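Local coordinates for protein prophenoloxidase b (Marsupenaeus japonicus, PDB 3WKY) that is the zymogen of a type 3 copper phenoloxidase, which once activated probably hydroxylates monophenols and oxidises o-diphenols to quinones, at residues G421-L426 with K499-R504; L426-Q431 with F592-T597; Y487-N492 with L503-A508. One frame throughout, in Å; residues are numbered along the deposited sequence.

Contact 1: residues G421-L426 with K499-R504. With NAG (2-acetamido-2-deoxy-beta-D-glucopyranose), chain E.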
loop_
_atom_site.group_PDB
_atom_site.type_symbol
_atom_site.label_atom_id
_atom_site.label_comp_id
_atom_site.label_asym_id
_atom_site.label_seq_id
_atom_site.Cartn_x
_atom_site.Cartn_y
_atom_site.Cartn_z
ATOM N N GLY A 421 31.251 38.947 29.865
ATOM C CA GLY A 421 32.703 38.836 29.880
ATOM C C GLY A 421 33.359 40.197 30.056
ATOM O O GLY A 421 32.766 41.217 29.706
ATOM N N ASN A 422 34.584 40.211 30.576
ATOM C CA ASN A 422 35.297 41.471 30.809
ATOM C C ASN A 422 35.955 42.024 29.544
ATOM O O ASN A 422 36.253 43.218 29.460
ATOM C CB ASN A 422 36.355 41.284 31.906
ATOM C CG ASN A 422 35.750 41.178 33.297
ATOM O OD1 ASN A 422 35.119 42.114 33.780
ATOM N ND2 ASN A 422 35.951 40.042 33.948
ATOM N N ILE A 423 36.197 41.162 28.557
ATOM C CA ILE A 423 36.915 41.567 27.348
ATOM C C ILE A 423 35.942 41.928 26.229
ATOM O O ILE A 423 34.958 41.226 26.019
ATOM C CB ILE A 423 37.876 40.459 26.880
ATOM C CG1 ILE A 423 38.908 40.165 27.968
ATOM C CG2 ILE A 423 38.573 40.855 25.600
ATOM C CD1 ILE A 423 39.704 41.379 28.380
ATOM N N THR A 424 36.217 43.026 25.528
ATOM C CA THR A 424 35.415 43.480 24.394
ATOM C C THR A 424 36.069 43.017 23.098
ATOM O O THR A 424 37.281 43.138 22.936
ATOM C CB THR A 424 35.317 45.036 24.367
ATOM O OG1 THR A 424 34.496 45.489 25.451
ATOM C CG2 THR A 424 34.709 45.516 23.061
ATOM N N VAL A 425 35.290 42.465 22.173
ATOM C CA VAL A 425 35.846 42.133 20.867
ATOM C C VAL A 425 35.604 43.294 19.900
ATOM O O VAL A 425 34.458 43.705 19.688
ATOM C CB VAL A 425 35.241 40.826 20.302
ATOM C CG1 VAL A 425 35.803 40.535 18.917
ATOM C CG2 VAL A 425 35.531 39.672 21.244
ATOM N N LEU A 426 36.679 43.821 19.313
ATOM C CA LEU A 426 36.584 45.037 18.510
ATOM C C LEU A 426 36.619 44.780 17.013
ATOM O O LEU A 426 36.009 45.515 16.238
ATOM C CB LEU A 426 37.714 46.010 18.873
ATOM C CG LEU A 426 37.664 46.588 20.285
ATOM C CD1 LEU A 426 38.900 47.451 20.559
ATOM C CD2 LEU A 426 36.400 47.399 20.460
ATOM N N LYS A 499 43.904 40.119 32.204
ATOM C CA LYS A 499 42.755 39.220 32.155
ATOM C C LYS A 499 43.077 38.029 31.265
ATOM O O LYS A 499 43.676 38.192 30.201
ATOM C CB LYS A 499 41.525 39.949 31.611
ATOM C CG LYS A 499 40.953 41.042 32.509
ATOM C CD LYS A 499 40.312 40.458 33.756
ATOM C CE LYS A 499 39.657 41.549 34.588
ATOM N NZ LYS A 499 39.129 41.014 35.871
ATOM N N ARG A 500 42.702 36.838 31.719
ATOM C CA ARG A 500 42.821 35.637 30.903
ATOM C C ARG A 500 41.517 35.474 30.135
ATOM O O ARG A 500 40.439 35.772 30.658
ATOM C CB ARG A 500 43.014 34.394 31.770
ATOM C CG ARG A 500 44.264 34.371 32.627
ATOM C CD ARG A 500 44.413 33.019 33.332
ATOM N NE ARG A 500 43.167 32.569 33.952
ATOM C CZ ARG A 500 42.673 33.064 35.085
ATOM N NH1 ARG A 500 43.321 34.034 35.720
ATOM N NH2 ARG A 500 41.533 32.599 35.585
ATOM N N MET A 501 41.606 35.006 28.900
ATOM C CA MET A 501 40.384 34.699 28.182
ATOM C C MET A 501 40.534 33.486 27.282
ATOM O O MET A 501 41.650 33.092 26.922
ATOM C CB MET A 501 39.938 35.904 27.374
ATOM C CG MET A 501 40.904 36.269 26.313
ATOM S SD MET A 501 40.035 36.237 24.761
ATOM C CE MET A 501 40.597 37.785 24.086
ATOM N N LYS A 502 39.395 32.888 26.950
ATOM C CA LYS A 502 39.343 31.821 25.958
ATOM C C LYS A 502 38.580 32.353 24.741
ATOM O O LYS A 502 37.478 32.883 24.876
ATOM C CB LYS A 502 38.668 30.582 26.545
ATOM C CG LYS A 502 38.251 29.546 25.497
ATOM C CD LYS A 502 38.093 28.161 26.121
ATOM C CE LYS A 502 39.428 27.437 26.152
ATOM N NZ LYS A 502 39.327 26.095 26.791
ATOM N N LEU A 503 39.195 32.268 23.565
ATOM C CA LEU A 503 38.526 32.665 22.336
ATOM C C LEU A 503 37.791 31.433 21.801
ATOM O O LEU A 503 38.338 30.331 21.798
ATOM C CB LEU A 503 39.530 33.168 21.313
ATOM C CG LEU A 503 39.991 34.610 21.566
ATOM C CD1 LEU A 503 41.145 34.971 20.646
ATOM C CD2 LEU A 503 38.817 35.556 21.353
ATOM N N ARG A 504 36.547 31.629 21.376
ATOM C CA ARG A 504 35.729 30.522 20.878
ATOM C C ARG A 504 35.235 30.957 19.527
ATOM O O ARG A 504 34.500 31.936 19.419
ATOM C CB ARG A 504 34.550 30.309 21.812
ATOM C CG ARG A 504 34.955 30.006 23.238
ATOM C CD ARG A 504 33.755 29.952 24.132
ATOM N NE ARG A 504 34.140 29.758 25.521
ATOM C CZ ARG A 504 34.334 28.578 26.095
ATOM N NH1 ARG A 504 34.149 27.449 25.406
ATOM N NH2 ARG A 504 34.692 28.527 27.369
HETATM C C1 NAG E . 35.499 40.170 35.313
HETATM C C2 NAG E . 34.224 39.357 35.605
HETATM C C3 NAG E . 34.109 38.748 37.008
HETATM C C4 NAG E . 35.429 38.606 37.756
HETATM C C5 NAG E . 36.249 39.862 37.554
HETATM C C6 NAG E . 37.522 39.823 38.396
HETATM C C7 NAG E . 32.376 40.294 34.275
HETATM C C8 NAG E . 32.017 41.675 33.807
HETATM N N2 NAG E . 33.060 40.213 35.417
HETATM O O3 NAG E . 33.518 37.471 36.900
HETATM O O4 NAG E . 35.191 38.416 39.133
HETATM O O5 NAG E . 36.579 39.913 36.190
HETATM O O6 NAG E . 38.235 38.639 38.108
HETATM O O7 NAG E . 32.029 39.318 33.610
#
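Lys499 and the glycosylated Asn422 meet through a sugar. Asn422 ND2 is bonded covalently to C1 of the N-acetylglucosamine, and Lys499 NZ donates a hydrogen bond of 2.8 Å to the ring oxygen O5 of the same sugar. The lysine bends once, at chi2 (-69°), and then runs extended, which carries its ammonium group alongside the glycosidic link; NZ lies 3.8 Å from Asn422 ND2. The bond probably restrains rotation of the first sugar about its linkage. Next to this polar group, in the conformer described, the two branches of Ile423 divide the apolar contacts. CD1 slides past the base of the lysine, 4.0 Å from Lys499 CB, while CG2 reaches the terminal methyl of Met501, 4.0 Å from CE. The methionine crosses the isoleucine at about a right angle; its CG sits between backbone N and carbonyl carbon (chi1 64°), and further bends at chi2 and chi3 turn CE to Ile423. Asp598 accepts a hydrogen bond from Asn422 N. The contact lies toward one end of the immunoglobulin-like sandwich, where Ile423 and Met501 also pack on Val491 of strand 485-493 and Met501 touches Ala596 of strand 588-598 and Ile545 of strand 541-548.

Contact 2: residues L426-Q431 with F592-T597. With NAG (2-acetamido-2-deoxy-beta-D-glucopyranose), chain I.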
loop_
_atom_site.group_PDB
_atom_site.type_symbol
_atom_site.label_atom_id
_atom_site.label_comp_id
_atom_site.label_asym_id
_atom_site.label_seq_id
_atom_site.Cartn_x
_atom_site.Cartn_y
_atom_site.Cartn_z
ATOM N N LEU A 426 36.679 43.821 19.313
ATOM C CA LEU A 426 36.584 45.037 18.510
ATOM C C LEU A 426 36.619 44.780 17.013
ATOM O O LEU A 426 36.009 45.515 16.238
ATOM C CB LEU A 426 37.714 46.010 18.873
ATOM C CG LEU A 426 37.664 46.588 20.285
ATOM C CD1 LEU A 426 38.900 47.451 20.559
ATOM C CD2 LEU A 426 36.400 47.399 20.460
ATOM N N ASN A 427 37.356 43.757 16.600
ATOM C CA ASN A 427 37.539 43.511 15.177
ATOM C C ASN A 427 37.971 42.083 14.893
ATOM O O ASN A 427 38.501 41.389 15.768
ATOM C CB ASN A 427 38.584 44.464 14.604
ATOM C CG ASN A 427 38.299 44.845 13.167
ATOM O OD1 ASN A 427 37.428 44.259 12.517
ATOM N ND2 ASN A 427 39.042 45.828 12.658
ATOM N N VAL A 428 37.746 41.651 13.660
ATOM C CA VAL A 428 38.118 40.314 13.235
ATOM C C VAL A 428 38.528 40.428 11.782
ATOM O O VAL A 428 37.845 41.090 10.996
ATOM C CB VAL A 428 36.926 39.325 13.308
ATOM C CG1 VAL A 428 37.381 37.937 12.906
ATOM C CG2 VAL A 428 36.303 39.285 14.700
ATOM N N THR A 429 39.657 39.829 11.420
ATOM C CA THR A 429 40.066 39.761 10.023
ATOM C C THR A 429 40.678 38.397 9.736
ATOM O O THR A 429 41.352 37.824 10.589
ATOM C CB THR A 429 41.071 40.876 9.651
ATOM O OG1 THR A 429 41.429 40.754 8.269
ATOM C CG2 THR A 429 42.323 40.772 10.492
ATOM N N VAL A 430 40.434 37.889 8.533
ATOM C CA VAL A 430 40.941 36.595 8.126
ATOM C C VAL A 430 41.763 36.798 6.860
ATOM O O VAL A 430 41.348 37.535 5.956
ATOM C CB VAL A 430 39.768 35.613 7.874
ATOM C CG1 VAL A 430 40.258 34.326 7.237
ATOM C CG2 VAL A 430 39.047 35.317 9.183
ATOM N N GLN A 431 42.928 36.161 6.791
ATOM C CA GLN A 431 43.802 36.346 5.637
ATOM C C GLN A 431 44.477 35.059 5.191
ATOM O O GLN A 431 45.249 34.437 5.937
ATOM C CB GLN A 431 44.859 37.432 5.907
ATOM C CG GLN A 431 45.855 37.618 4.755
ATOM C CD GLN A 431 45.204 38.143 3.488
ATOM O OE1 GLN A 431 44.497 39.152 3.512
ATOM N NE2 GLN A 431 45.432 37.453 2.372
ATOM N N PHE A 592 31.343 33.782 10.764
ATOM C CA PHE A 592 32.571 33.478 11.498
ATOM C C PHE A 592 32.351 34.126 12.865
ATOM O O PHE A 592 32.608 35.318 13.063
ATOM C CB PHE A 592 33.751 34.098 10.736
ATOM C CG PHE A 592 35.127 33.673 11.204
ATOM C CD1 PHE A 592 35.797 34.402 12.189
ATOM C CD2 PHE A 592 35.801 32.628 10.577
ATOM C CE1 PHE A 592 37.089 34.046 12.593
ATOM C CE2 PHE A 592 37.090 32.269 10.970
ATOM C CZ PHE A 592 37.735 32.986 11.980
ATOM N N PHE A 593 31.818 33.345 13.798
ATOM C CA PHE A 593 31.424 33.840 15.119
ATOM C C PHE A 593 32.627 33.821 16.053
ATOM O O PHE A 593 33.349 32.820 16.116
ATOM C CB PHE A 593 30.309 32.938 15.683
ATOM C CG PHE A 593 29.992 33.156 17.164
ATOM C CD1 PHE A 593 30.745 32.531 18.165
ATOM C CD2 PHE A 593 28.900 33.916 17.541
ATOM C CE1 PHE A 593 30.439 32.702 19.509
ATOM C CE2 PHE A 593 28.580 34.098 18.887
ATOM C CZ PHE A 593 29.349 33.483 19.874
ATOM N N VAL A 594 32.836 34.915 16.788
ATOM C CA VAL A 594 33.963 35.017 17.718
ATOM C C VAL A 594 33.470 35.448 19.095
ATOM O O VAL A 594 32.788 36.469 19.220
ATOM C CB VAL A 594 35.002 36.066 17.228
ATOM C CG1 VAL A 594 36.183 36.162 18.212
ATOM C CG2 VAL A 594 35.478 35.737 15.822
ATOM N N MET A 595 33.816 34.683 20.129
ATOM C CA MET A 595 33.495 35.086 21.493
ATOM C C MET A 595 34.718 35.062 22.409
ATOM O O MET A 595 35.495 34.102 22.410
ATOM C CB MET A 595 32.400 34.197 22.080
ATOM C CG MET A 595 31.978 34.579 23.489
ATOM S SD MET A 595 30.720 33.431 24.104
ATOM C CE MET A 595 30.229 34.199 25.653
ATOM N N ALA A 596 34.899 36.133 23.176
ATOM C CA ALA A 596 35.949 36.169 24.196
ATOM C C ALA A 596 35.301 35.870 25.541
ATOM O O ALA A 596 34.428 36.609 26.006
ATOM C CB ALA A 596 36.640 37.539 24.219
ATOM N N THR A 597 35.723 34.782 26.172
ATOM C CA THR A 597 35.112 34.413 27.437
ATOM C C THR A 597 36.128 34.464 28.570
ATOM O O THR A 597 37.320 34.237 28.377
ATOM C CB THR A 597 34.458 33.021 27.354
ATOM O OG1 THR A 597 33.703 32.761 28.541
ATOM C CG2 THR A 597 35.511 31.984 27.205
HETATM C C1 NAG I . 38.741 46.012 11.260
HETATM C C2 NAG I . 38.453 47.508 11.194
HETATM C C3 NAG I . 38.107 47.916 9.767
HETATM C C4 NAG I . 39.096 47.345 8.753
HETATM C C5 NAG I . 39.508 45.902 9.043
HETATM C C6 NAG I . 40.683 45.526 8.141
HETATM C C7 NAG I . 37.643 48.435 13.281
HETATM C C8 NAG I . 36.471 48.820 14.136
HETATM N N2 NAG I . 37.379 47.863 12.109
HETATM O O3 NAG I . 38.126 49.324 9.678
HETATM O O4 NAG I . 38.514 47.380 7.468
HETATM O O5 NAG I . 39.832 45.717 10.408
HETATM O O6 NAG I . 41.876 45.348 8.875
HETATM O O7 NAG I . 38.794 48.640 13.667
#
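Val428 and Val430 of one sheet pack on Phe592 and Val594 of the other across the core of a beta sandwich, the immunoglobulin-like domain of the hemocyanin family. The axes of segments 426-431 and 592-597 approach to 9.3 Å, their directions 136° apart, so side chains alone bridge them and no hydrogen bond crosses. Near its start, strand 424-432 has a classic beta bulge, Leu426 and Asn427 both facing Thr490 of strand 485-493. Asn427 turns its side chain outward and carries an N-linked N-acetylglucosamine on ND2. Its OD1 takes a 2.9 Å hydrogen bond from the next backbone amide, Val428 N; the bond is bent, with an N-H...O angle of 136° and the donor tilted from the carbonyl plane, and may help hold the amide that bears the glycan. The side chain of Val428 faces inward and both methyls are used. CG1 lies 3.9 Å from Phe592 CE1, obliquely to the ring, and CG2 slides past Val594, reaching its CG2 at 3.8 Å. Thr429 points away from the core. Val430 faces inward again, its backbone N bonded to Asn444 OD1. Gln658 of strand 655-664 touches Val428 and Phe592, and Val660 touches Val430, while Ile489 and Tyr487 of strand 485-493 lie beside the two valines of strand 424-432. With CG anti to the backbone N (chi1 -169°), Phe592 continues toward the facing sheet, bringing the outer part of the ring under Val430. The Val430 methyl forms a CH-pi contact over one ring face, CG2 standing 4.1 Å from the Phe592 centroid and displaced toward the rim beside CZ.

Contact 3: residues Y487-N492 with L503-A508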
loop_
_atom_site.group_PDB
_atom_site.type_symbol
_atom_site.label_atom_id
_atom_site.label_comp_id
_atom_site.label_asym_id
_atom_site.label_seq_id
_atom_site.Cartn_x
_atom_site.Cartn_y
_atom_site.Cartn_z
ATOM N N TYR A 487 44.073 34.324 11.130
ATOM C CA TYR A 487 43.067 35.318 11.480
ATOM C C TYR A 487 43.586 36.155 12.644
ATOM O O TYR A 487 44.407 35.684 13.432
ATOM C CB TYR A 487 41.704 34.683 11.814
ATOM C CG TYR A 487 41.691 33.807 13.045
ATOM C CD1 TYR A 487 41.622 34.360 14.316
ATOM C CD2 TYR A 487 41.711 32.419 12.936
ATOM C CE1 TYR A 487 41.616 33.566 15.439
ATOM C CE2 TYR A 487 41.689 31.616 14.060
ATOM C CZ TYR A 487 41.639 32.188 15.301
ATOM O OH TYR A 487 41.625 31.394 16.425
ATOM N N THR A 488 43.103 37.385 12.752
ATOM C CA THR A 488 43.486 38.238 13.871
ATOM C C THR A 488 42.250 38.807 14.548
ATOM O O THR A 488 41.354 39.346 13.885
ATOM C CB THR A 488 44.421 39.373 13.422
ATOM O OG1 THR A 488 45.622 38.803 12.887
ATOM C CG2 THR A 488 44.782 40.280 14.611
ATOM N N ILE A 489 42.201 38.658 15.868
ATOM C CA ILE A 489 41.119 39.205 16.655
ATOM C C ILE A 489 41.664 40.416 17.407
ATOM O O ILE A 489 42.678 40.314 18.096
ATOM C CB ILE A 489 40.604 38.193 17.691
ATOM C CG1 ILE A 489 40.284 36.840 17.027
ATOM C CG2 ILE A 489 39.380 38.749 18.418
ATOM C CD1 ILE A 489 39.318 36.939 15.851
ATOM N N THR A 490 40.995 41.553 17.260
ATOM C CA THR A 490 41.351 42.745 18.027
ATOM C C THR A 490 40.418 42.822 19.226
ATOM O O THR A 490 39.191 42.819 19.061
ATOM C CB THR A 490 41.197 44.010 17.174
ATOM O OG1 THR A 490 42.009 43.893 15.992
ATOM C CG2 THR A 490 41.637 45.255 17.959
ATOM N N VAL A 491 40.983 42.873 20.431
ATOM C CA VAL A 491 40.166 42.954 21.636
ATOM C C VAL A 491 40.566 44.148 22.506
ATOM O O VAL A 491 41.636 44.730 22.321
ATOM C CB VAL A 491 40.245 41.679 22.480
ATOM C CG1 VAL A 491 39.901 40.449 21.634
ATOM C CG2 VAL A 491 41.623 41.520 23.095
ATOM N N ASN A 492 39.699 44.505 23.445
ATOM C CA ASN A 492 40.044 45.507 24.447
ATOM C C ASN A 492 39.799 44.994 25.850
ATOM O O ASN A 492 38.736 44.439 26.145
ATOM C CB ASN A 492 39.265 46.808 24.244
ATOM C CG ASN A 492 39.757 47.923 25.163
ATOM O OD1 ASN A 492 40.935 48.281 25.125
ATOM N ND2 ASN A 492 38.865 48.466 25.997
ATOM N N LEU A 503 39.195 32.268 23.565
ATOM C CA LEU A 503 38.526 32.665 22.336
ATOM C C LEU A 503 37.791 31.433 21.801
ATOM O O LEU A 503 38.338 30.331 21.798
ATOM C CB LEU A 503 39.530 33.168 21.313
ATOM C CG LEU A 503 39.991 34.610 21.566
ATOM C CD1 LEU A 503 41.145 34.971 20.646
ATOM C CD2 LEU A 503 38.817 35.556 21.353
ATOM N N ARG A 504 36.547 31.629 21.376
ATOM C CA ARG A 504 35.729 30.522 20.878
ATOM C C ARG A 504 35.235 30.957 19.527
ATOM O O ARG A 504 34.500 31.936 19.419
ATOM C CB ARG A 504 34.550 30.309 21.812
ATOM C CG ARG A 504 34.955 30.006 23.238
ATOM C CD ARG A 504 33.755 29.952 24.132
ATOM N NE ARG A 504 34.140 29.758 25.521
ATOM C CZ ARG A 504 34.334 28.578 26.095
ATOM N NH1 ARG A 504 34.149 27.449 25.406
ATOM N NH2 ARG A 504 34.692 28.527 27.369
ATOM N N ILE A 505 35.643 30.240 18.488
ATOM C CA ILE A 505 35.375 30.670 17.123
ATOM C C ILE A 505 34.651 29.555 16.370
ATOM O O ILE A 505 35.124 28.423 16.364
ATOM C CB ILE A 505 36.682 31.009 16.414
ATOM C CG1 ILE A 505 37.392 32.119 17.215
ATOM C CG2 ILE A 505 36.418 31.435 14.986
ATOM C CD1 ILE A 505 38.506 32.825 16.490
ATOM N N PHE A 506 33.505 29.875 15.763
ATOM C CA PHE A 506 32.677 28.852 15.090
ATOM C C PHE A 506 32.255 29.330 13.705
ATOM O O PHE A 506 32.167 30.535 13.457
ATOM C CB PHE A 506 31.431 28.517 15.931
ATOM C CG PHE A 506 31.738 27.771 17.201
ATOM C CD1 PHE A 506 32.080 28.449 18.361
ATOM C CD2 PHE A 506 31.692 26.381 17.234
ATOM C CE1 PHE A 506 32.374 27.754 19.534
ATOM C CE2 PHE A 506 31.979 25.685 18.400
ATOM C CZ PHE A 506 32.313 26.371 19.552
ATOM N N LEU A 507 31.980 28.379 12.807
ATOM C CA LEU A 507 31.668 28.678 11.415
ATOM C C LEU A 507 30.309 28.059 11.082
ATOM O O LEU A 507 29.989 26.981 11.591
ATOM C CB LEU A 507 32.721 28.041 10.493
ATOM C CG LEU A 507 32.723 28.391 8.997
ATOM C CD1 LEU A 507 33.362 29.764 8.764
ATOM C CD2 LEU A 507 33.453 27.325 8.185
ATOM N N ALA A 508 29.519 28.742 10.252
ATOM C CA ALA A 508 28.275 28.173 9.708
ATOM C C ALA A 508 27.918 28.894 8.417
ATOM O O ALA A 508 28.246 30.063 8.251
ATOM C CB ALA A 508 27.133 28.301 10.715
#
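Ile505 CD1 presses against the ring of Tyr487 in the interior of the beta sandwich, where strand 487-492 of the three-stranded sheet faces strand 503-508 of the larger mixed sheet. The strands cross at 131° with their axes 10.8 Å apart, so the interface is made by inward-facing side chains without hydrogen bonds between the segments. The two side chains of this first pair come from opposite directions. The isoleucine methyl meets the phenol end of the ring obliquely, 3.4 Å from Tyr487 CE1, equally near CZ and OH, which is close packing. Ile489 adds two looser contacts: its CD1 lies 4.2 Å from the same Ile505 CD1, and its CG1 slides past Leu503, 4.2 Å from CD1. One methyl of Ile505 thus touches both Tyr487 and Ile489. Tyr487 turns its ring in over its own backbone (chi1 65°), and from there the ring reaches across the interface rather than along its own strand. Farther out, Phe533 of strand 528-534 touches both Tyr487 and Leu503, and Val530 of that strand packs on Ile505. On the other flank, Phe592 and Val594 of strand 588-598 lie against Ile505 and Ile489. The hydroxyl of Tyr487 is hydrogen-bonded to Asp531 OD2, which probably helps hold the ring against Ile505 CD1.

Overall arrangement
All three contacts join the same two sheets of the immunoglobulin-like domain, well away from the centre of the chain. Strands 424-432 and 485-493 are neighbours in the smaller sheet, and 501-509 and 588-598 in the larger. Contacts 2 and 3 are practically adjoining, their centres about 3 Å apart, while contact 1 lies about 10 Å from each, toward the glycan on Asn422. Contacts 1 and 2 share Leu426; contacts 1 and 3 share Leu503 and Arg504. Along the chain contact 3 is local, its segments falling between those of contact 2, whereas contacts 1 and 2 interleave. Residues distant in sequence therefore close one continuous hydrophobic core, with two glycans at its outside.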